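Local atomic coordinates of glutathione S-transferase (Bombyx mori, PDB entry 5ZFG), a protein that metabolises the organophosphate insecticide diazinon and, as a member of the glutathione transferase family, probably conjugates glutathione to electrophilic substrates. Residues Gln19-Leu24 and Gln72-Lys77; Lys130-Ser135 and Ile173-Ser178; Asn165-Leu170 and Thr181-Trp186. All blocks are in the same frame, centred on the assembly; numbering follows the deposited sequence. Where two conformers were deposited one is given.

Contact 1 of 3, residues Gln19-Leu24 and Gln72-Lys77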
# COMPACT_ATOMS: atom_id res chain seq x y z
N GLN B 19 9.09 1.08 15.76
CA GLN B 19 10.45 0.65 15.46
C GLN B 19 11.17 1.65 14.56
O GLN B 19 12.32 2.02 14.83
CB GLN B 19 10.44 -0.74 14.83
CG GLN B 19 9.98 -1.83 15.79
CD GLN B 19 9.84 -3.14 15.09
OE1 GLN B 19 9.26 -3.21 14.00
NE2 GLN B 19 10.39 -4.19 15.69
N ALA B 20 10.49 2.15 13.52
CA ALA B 20 11.11 3.15 12.66
C ALA B 20 11.44 4.43 13.44
O ALA B 20 12.53 5.00 13.27
CB ALA B 20 10.19 3.47 11.48
N LEU B 21 10.50 4.93 14.25
CA LEU B 21 10.76 6.14 15.03
C LEU B 21 11.95 5.94 15.96
O LEU B 21 12.80 6.83 16.10
CB LEU B 21 9.53 6.54 15.83
CG LEU B 21 8.35 7.13 15.04
CD1 LEU B 21 7.06 6.97 15.84
CD2 LEU B 21 8.61 8.61 14.67
N VAL B 22 12.04 4.76 16.59
CA VAL B 22 13.15 4.47 17.49
C VAL B 22 14.45 4.34 16.72
O VAL B 22 15.48 4.91 17.11
CB VAL B 22 12.83 3.20 18.31
CG1 VAL B 22 14.05 2.68 19.06
CG2 VAL B 22 11.67 3.47 19.27
N ALA B 23 14.43 3.61 15.59
CA ALA B 23 15.65 3.43 14.80
C ALA B 23 16.17 4.77 14.28
O ALA B 23 17.39 4.98 14.19
CB ALA B 23 15.39 2.48 13.64
N LEU B 24 15.27 5.67 13.93
CA LEU B 24 15.65 6.97 13.39
C LEU B 24 15.95 7.99 14.48
O LEU B 24 16.35 9.12 14.16
CB LEU B 24 14.55 7.51 12.48
CG LEU B 24 14.41 6.73 11.17
CD1 LEU B 24 13.29 7.33 10.33
CD2 LEU B 24 15.72 6.76 10.42
N GLN B 72 7.05 6.04 5.45
CA GLN B 72 7.70 6.82 4.40
C GLN B 72 7.87 8.28 4.81
O GLN B 72 8.92 8.90 4.55
CB GLN B 72 6.89 6.70 3.11
CG GLN B 72 6.93 5.26 2.56
CD GLN B 72 5.80 4.93 1.60
OE1 GLN B 72 4.70 5.46 1.71
NE2 GLN B 72 6.08 4.03 0.65
N TYR B 73 6.88 8.83 5.50
CA TYR B 73 6.90 10.25 5.87
C TYR B 73 7.96 10.53 6.93
O TYR B 73 8.70 11.51 6.83
CB TYR B 73 5.52 10.67 6.36
CG TYR B 73 5.49 12.03 7.06
CD1 TYR B 73 5.65 13.20 6.33
CD2 TYR B 73 5.31 12.12 8.43
CE1 TYR B 73 5.62 14.43 6.95
CE2 TYR B 73 5.29 13.36 9.07
CZ TYR B 73 5.44 14.51 8.31
OH TYR B 73 5.40 15.75 8.92
N ILE B 74 8.05 9.67 7.94
CA ILE B 74 9.04 9.87 9.00
C ILE B 74 10.45 9.92 8.40
O ILE B 74 11.28 10.76 8.79
CB ILE B 74 8.90 8.78 10.07
CG1 ILE B 74 7.62 8.99 10.87
CG2 ILE B 74 10.12 8.77 10.98
CD1 ILE B 74 7.19 10.41 11.00
N CYS B 75 10.73 9.06 7.42
CA CYS B 75 12.04 9.07 6.77
C CYS B 75 12.21 10.29 5.88
O CYS B 75 13.22 11.00 5.97
CB CYS B 75 12.23 7.79 5.95
SG CYS B 75 12.23 6.28 6.92
N ASP B 76 11.23 10.56 5.00
CA ASP B 76 11.32 11.70 4.08
C ASP B 76 11.47 13.02 4.82
O ASP B 76 12.21 13.91 4.38
CB ASP B 76 10.07 11.79 3.19
CG ASP B 76 9.96 10.65 2.18
OD1 ASP B 76 10.97 9.97 1.92
OD2 ASP B 76 8.84 10.46 1.65
N LYS B 77 10.76 13.19 5.94
CA LYS B 77 10.75 14.47 6.63
C LYS B 77 11.96 14.62 7.55
O LYS B 77 12.62 15.66 7.55
CB LYS B 77 9.45 14.62 7.42
CG LYS B 77 9.40 15.84 8.32
CD LYS B 77 9.19 17.11 7.52
CE LYS B 77 8.81 18.26 8.44
NZ LYS B 77 9.19 19.57 7.85
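L21 and I74 have the nearest CA atoms of residues 19-24 and 72-77, 7.3 Å apart, on helices 12-23 and 67-78, while the CA atoms of L24 and C75 are 7.8 Å apart. I74 sits at the centre. Its two branches share the work: with CG1 beside the backbone N (chi1 -71°), CG2 is swung anti to that nitrogen and points at the leucines. L24 CD1 presses on I74 CG2 at 3.5 Å. The same methyl also meets C75 SG at 3.7 Å, so the tip of L24 touches both a methyl and a sulfur. L21 comes in roughly at right angles to I74, and its CD2 straddles the fork, 3.9 Å from I74 CG1 and 4.0 Å from I74 CG2. Beyond the pair, I74 also leans on L57 of strand 56-59 and L21 on F28, in keeping with two helices that pack against the sheet of the thioredoxin-like N-terminal domain. All four touching residues are buried and no hydrogen bond passes between the segments; the helices are therefore held to each other here by the fit of aliphatic carbons and one sulfur, with no polar pair between the segments.

Contact 2 of 3, residues Lys130-Ser135 and Ile173-Ser178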
# COMPACT_ATOMS: atom_id res chain seq x y z
N LYS B 130 -2.84 -22.97 3.50
CA LYS B 130 -2.15 -22.96 2.22
C LYS B 130 -1.72 -21.55 1.85
O LYS B 130 -0.61 -21.34 1.33
CB LYS B 130 -3.05 -23.54 1.13
CG LYS B 130 -2.38 -23.61 -0.23
CD LYS B 130 -1.20 -24.56 -0.21
CE LYS B 130 -1.43 -25.72 -1.16
NZ LYS B 130 -0.22 -26.57 -1.40
N LYS B 131 -2.57 -20.57 2.13
CA LYS B 131 -2.25 -19.20 1.75
C LYS B 131 -1.12 -18.63 2.61
O LYS B 131 -0.34 -17.81 2.13
CB LYS B 131 -3.51 -18.34 1.83
CG LYS B 131 -4.48 -18.59 0.64
CD LYS B 131 -5.77 -17.81 0.79
CE LYS B 131 -6.79 -18.17 -0.29
NZ LYS B 131 -6.57 -17.45 -1.57
N VAL B 132 -1.01 -19.07 3.87
CA VAL B 132 0.17 -18.72 4.66
C VAL B 132 1.42 -19.23 3.98
O VAL B 132 2.41 -18.50 3.82
CB VAL B 132 0.06 -19.28 6.10
CG1 VAL B 132 1.39 -19.10 6.81
CG2 VAL B 132 -1.07 -18.61 6.86
N HIS B 133 1.40 -20.49 3.53
CA HIS B 133 2.59 -21.05 2.91
C HIS B 133 2.90 -20.37 1.57
O HIS B 133 4.07 -20.22 1.22
CB HIS B 133 2.44 -22.57 2.75
CG HIS B 133 2.71 -23.32 4.01
ND1 HIS B 133 3.97 -23.46 4.54
CD2 HIS B 133 1.87 -23.93 4.89
CE1 HIS B 133 3.91 -24.14 5.67
NE2 HIS B 133 2.64 -24.44 5.90
N ILE B 134 1.88 -19.94 0.83
CA ILE B 134 2.15 -19.22 -0.42
C ILE B 134 2.82 -17.88 -0.14
O ILE B 134 3.77 -17.49 -0.85
CB ILE B 134 0.85 -19.07 -1.23
CG1 ILE B 134 0.43 -20.43 -1.80
CG2 ILE B 134 1.04 -18.07 -2.36
CD1 ILE B 134 -1.04 -20.58 -2.04
N SER B 135 2.39 -17.17 0.91
CA SER B 135 3.01 -15.89 1.26
C SER B 135 4.46 -16.07 1.69
O SER B 135 5.33 -15.30 1.28
CB SER B 135 2.22 -15.21 2.37
OG SER B 135 0.91 -14.89 1.96
N ILE B 173 2.04 -18.05 17.45
CA ILE B 173 1.19 -19.23 17.50
C ILE B 173 2.00 -20.52 17.33
O ILE B 173 1.42 -21.59 17.09
CB ILE B 173 0.06 -19.15 16.46
CG1 ILE B 173 0.60 -19.21 15.03
CG2 ILE B 173 -0.79 -17.91 16.67
CD1 ILE B 173 -0.39 -19.82 14.04
N ASP B 174 3.33 -20.44 17.47
CA ASP B 174 4.23 -21.59 17.36
C ASP B 174 4.15 -22.24 15.98
O ASP B 174 4.31 -23.46 15.85
CB ASP B 174 3.95 -22.62 18.46
CG ASP B 174 5.12 -23.57 18.68
OD1 ASP B 174 6.26 -23.09 18.81
OD2 ASP B 174 4.88 -24.79 18.72
N PHE B 175 3.92 -21.43 14.96
CA PHE B 175 3.92 -21.88 13.57
C PHE B 175 5.36 -22.11 13.13
O PHE B 175 6.18 -21.18 13.16
CB PHE B 175 3.24 -20.83 12.70
CG PHE B 175 2.92 -21.29 11.29
CD1 PHE B 175 3.94 -21.46 10.36
CD2 PHE B 175 1.61 -21.50 10.91
CE1 PHE B 175 3.65 -21.87 9.06
CE2 PHE B 175 1.30 -21.91 9.62
CZ PHE B 175 2.33 -22.09 8.69
N ASP B 176 5.68 -23.33 12.72
CA ASP B 176 7.03 -23.64 12.26
C ASP B 176 7.19 -23.17 10.81
O ASP B 176 6.50 -23.67 9.91
CB ASP B 176 7.31 -25.13 12.38
CG ASP B 176 8.63 -25.55 11.72
OD1 ASP B 176 9.59 -24.75 11.67
OD2 ASP B 176 8.69 -26.70 11.25
N PHE B 177 8.09 -22.22 10.59
CA PHE B 177 8.40 -21.76 9.24
C PHE B 177 9.88 -21.93 8.93
O PHE B 177 10.42 -21.26 8.06
CB PHE B 177 7.93 -20.31 9.00
CG PHE B 177 8.41 -19.30 10.03
CD1 PHE B 177 9.53 -18.51 9.78
CD2 PHE B 177 7.69 -19.07 11.21
CE1 PHE B 177 9.96 -17.55 10.71
CE2 PHE B 177 8.11 -18.11 12.14
CZ PHE B 177 9.24 -17.35 11.89
N SER B 178 10.54 -22.87 9.63
CA SER B 178 11.98 -23.04 9.47
C SER B 178 12.36 -23.60 8.11
O SER B 178 13.49 -23.40 7.66
CB SER B 178 12.55 -23.94 10.58
OG SER B 178 11.91 -25.20 10.58
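V132 and H133, neighbours on helix 126-146, receive the ring of F175, which reaches over from the loop that follows helix 160-172. CG of F175 stands anti to its backbone N (chi1 -168°), and this extends the ring toward the helix, so that the far carbon, CZ, does most of the touching. V132 CG1 and H133 NE2 each come within 3.7 Å of F175 CZ, but the two differ in burial. V132 is buried; its CG1 is also 4.0 Å from F175 CE2, the two side chains running alongside in opposite directions, and L129 and L170 add further apolar contacts to the phenyl ring. H133 is partly exposed. Its imidazole meets the phenyl obliquely, with ring centroids 5.5 Å apart and planes inclined at 47°, and its ND1 is hydrogen-bonded to Y180 OH, which restrains the rotation of the imidazole. Replacing F175 with an alanine would probably open a gap beside V132 CG1 and L170 and leave the imidazole of H133 without the phenyl ring it leans against. The solvent side proper is formed by D176 and S178, which do not touch residues 130-135. There the loop steadies itself: D176 OD1 accepts from S178 N at 2.9 Å, closing an Asx turn, and from S178 OG at 2.6 Å through its syn lone pair. Just ahead of F175, D174, with positive phi, is the C-prime residue of a Schellman motif that ends helix 160-172. The contact thus fastens the connection between helices 160-172 and 181-193 to the side of helix 126-146, while V132 also touches Y113 of helix 89-114, within the all-helical C-terminal domain.

Contact 3 of 3, residues Asn165-Leu170 and Thr181-Trp186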
# COMPACT_ATOMS: atom_id res chain seq x y z
N ASN B 165 7.07 -7.92 11.70
CA ASN B 165 5.93 -8.02 12.61
C ASN B 165 4.82 -8.92 12.07
O ASN B 165 4.09 -9.52 12.86
CB ASN B 165 5.44 -6.61 12.91
CG ASN B 165 6.43 -5.86 13.77
OD1 ASN B 165 6.83 -6.36 14.83
ND2 ASN B 165 6.86 -4.68 13.32
N SER B 166 4.67 -9.05 10.75
CA SER B 166 3.79 -10.09 10.22
C SER B 166 4.32 -11.47 10.60
O SER B 166 3.57 -12.33 11.08
CB SER B 166 3.66 -9.95 8.71
OG SER B 166 3.04 -8.72 8.35
N THR B 167 5.62 -11.70 10.40
CA THR B 167 6.23 -13.00 10.70
C THR B 167 6.20 -13.29 12.19
O THR B 167 6.06 -14.46 12.60
CB THR B 167 7.67 -13.01 10.18
OG1 THR B 167 7.70 -12.60 8.79
CG2 THR B 167 8.28 -14.41 10.32
N MET B 168 6.31 -12.25 13.01
CA MET B 168 6.22 -12.42 14.46
C MET B 168 4.91 -13.08 14.87
O MET B 168 4.89 -13.86 15.83
CB MET B 168 6.40 -11.05 15.14
CG MET B 168 6.11 -11.06 16.66
SD MET B 168 4.36 -10.86 17.06
CE MET B 168 4.21 -9.11 16.69
N THR B 169 3.81 -12.82 14.14
CA THR B 169 2.55 -13.44 14.53
C THR B 169 2.54 -14.94 14.24
O THR B 169 1.78 -15.67 14.89
CB THR B 169 1.36 -12.78 13.83
OG1 THR B 169 1.37 -13.12 12.43
CG2 THR B 169 1.37 -11.26 14.01
N LEU B 170 3.36 -15.41 13.30
CA LEU B 170 3.52 -16.85 13.14
C LEU B 170 4.25 -17.43 14.35
O LEU B 170 3.83 -18.46 14.90
CB LEU B 170 4.28 -17.16 11.85
CG LEU B 170 3.51 -16.80 10.57
CD1 LEU B 170 4.44 -16.77 9.37
CD2 LEU B 170 2.34 -17.77 10.33
N THR B 181 14.19 -21.20 4.54
CA THR B 181 15.54 -21.02 5.06
C THR B 181 15.92 -19.56 5.21
O THR B 181 16.41 -19.12 6.26
CB THR B 181 16.53 -21.72 4.12
OG1 THR B 181 16.21 -23.11 4.06
CG2 THR B 181 17.93 -21.54 4.62
N LYS B 182 15.71 -18.78 4.15
CA LYS B 182 16.16 -17.40 4.16
C LYS B 182 15.28 -16.53 5.06
O LYS B 182 15.79 -15.65 5.76
CB LYS B 182 16.21 -16.86 2.73
CG LYS B 182 17.07 -17.72 1.81
CD LYS B 182 17.18 -17.13 0.41
CE LYS B 182 18.26 -17.84 -0.40
NZ LYS B 182 19.60 -17.77 0.24
N ILE B 183 13.97 -16.77 5.07
CA ILE B 183 13.11 -16.06 6.02
C ILE B 183 13.56 -16.33 7.45
O ILE B 183 13.78 -15.41 8.23
CB ILE B 183 11.63 -16.45 5.83
CG1 ILE B 183 11.09 -15.98 4.48
CG2 ILE B 183 10.79 -15.86 6.95
CD1 ILE B 183 9.63 -16.39 4.25
N HIS B 184 13.71 -17.61 7.80
CA HIS B 184 14.08 -17.97 9.16
C HIS B 184 15.38 -17.30 9.58
O HIS B 184 15.48 -16.75 10.69
CB HIS B 184 14.19 -19.50 9.28
CG HIS B 184 14.32 -19.99 10.69
ND1 HIS B 184 15.54 -20.16 11.31
CD2 HIS B 184 13.38 -20.34 11.60
CE1 HIS B 184 15.35 -20.59 12.54
NE2 HIS B 184 14.05 -20.71 12.75
N LYS B 185 16.38 -17.29 8.70
CA LYS B 185 17.64 -16.62 9.01
C LYS B 185 17.46 -15.12 9.15
O LYS B 185 17.95 -14.51 10.11
CB LYS B 185 18.67 -16.95 7.92
CG LYS B 185 20.03 -16.32 8.12
CD LYS B 185 20.66 -16.69 9.45
CE LYS B 185 22.15 -16.33 9.47
NZ LYS B 185 22.62 -15.85 8.14
N TRP B 186 16.76 -14.49 8.20
CA TRP B 186 16.52 -13.05 8.24
C TRP B 186 15.80 -12.65 9.53
O TRP B 186 16.20 -11.69 10.21
CB TRP B 186 15.72 -12.64 7.00
CG TRP B 186 14.88 -11.39 7.12
CD1 TRP B 186 15.30 -10.10 6.99
CD2 TRP B 186 13.46 -11.33 7.34
NE1 TRP B 186 14.24 -9.24 7.14
CE2 TRP B 186 13.10 -9.97 7.35
CE3 TRP B 186 12.47 -12.29 7.54
CZ2 TRP B 186 11.79 -9.54 7.53
CZ3 TRP B 186 11.17 -11.87 7.74
CH2 TRP B 186 10.84 -10.50 7.74
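T167 meets W186 through its hydroxyl oxygen and I183 through its methyl, where helices 160-172 and 181-193 come together. Van der Waals contact is slight: T167 CG2 and I183 CG2 stand 4.4 Å apart, although both residues direct their CB toward the other helix. The closer approach is that of a hydroxyl to a ring edge. OG1 of T167 lies in the plane of the indole, 3.7 Å from W186 CZ3 and 3.9 Å from W186 CH2. With CG anti to the backbone N (chi1 154°), W186 stretches its six-membered ring across to the threonine. The polar atoms of both side chains bond to residues outside the segments. T167 OG1 is paired with L163 O one turn earlier and with Y106 OH of helix 89-114, while W186 NE1 bonds D160 OD1 at the start of helix 160-172. Separately, within that helix, T169 OG1 donates to S166 O at 2.7 Å, in the carbonyl plane, and T169 N reaches the same oxygen. No hydrogen bond spans the two segments themselves, yet the buried hydroxyl is satisfied by its outside partners, and its oxygen facing the ring's C-H edge is likely to be mildly favourable electrostatically.

How the contacts relate
Contacts 2 and 3 form one neighbourhood, their centres 9 Å apart. F175 N probably bonds L170 O at 3.0 Å, F177 CZ packs on T167 CG2 at 3.5 Å, and V132 CG1 lies 3.9 Å from L170 CD2; helix 160-172 thus serves both. Contact 1 belongs to the N-terminal domain, across the centre of the chain, about 29 Å from contact 2 and 22 Å from contact 3 between centres. A probable hydrogen bond of 2.9 Å from N165 ND2 to Q19 OE1 nevertheless joins contacts 1 and 3 across the two domains. In relatives the substrate cleft lies between these domains; no ligand marks it among these contacts.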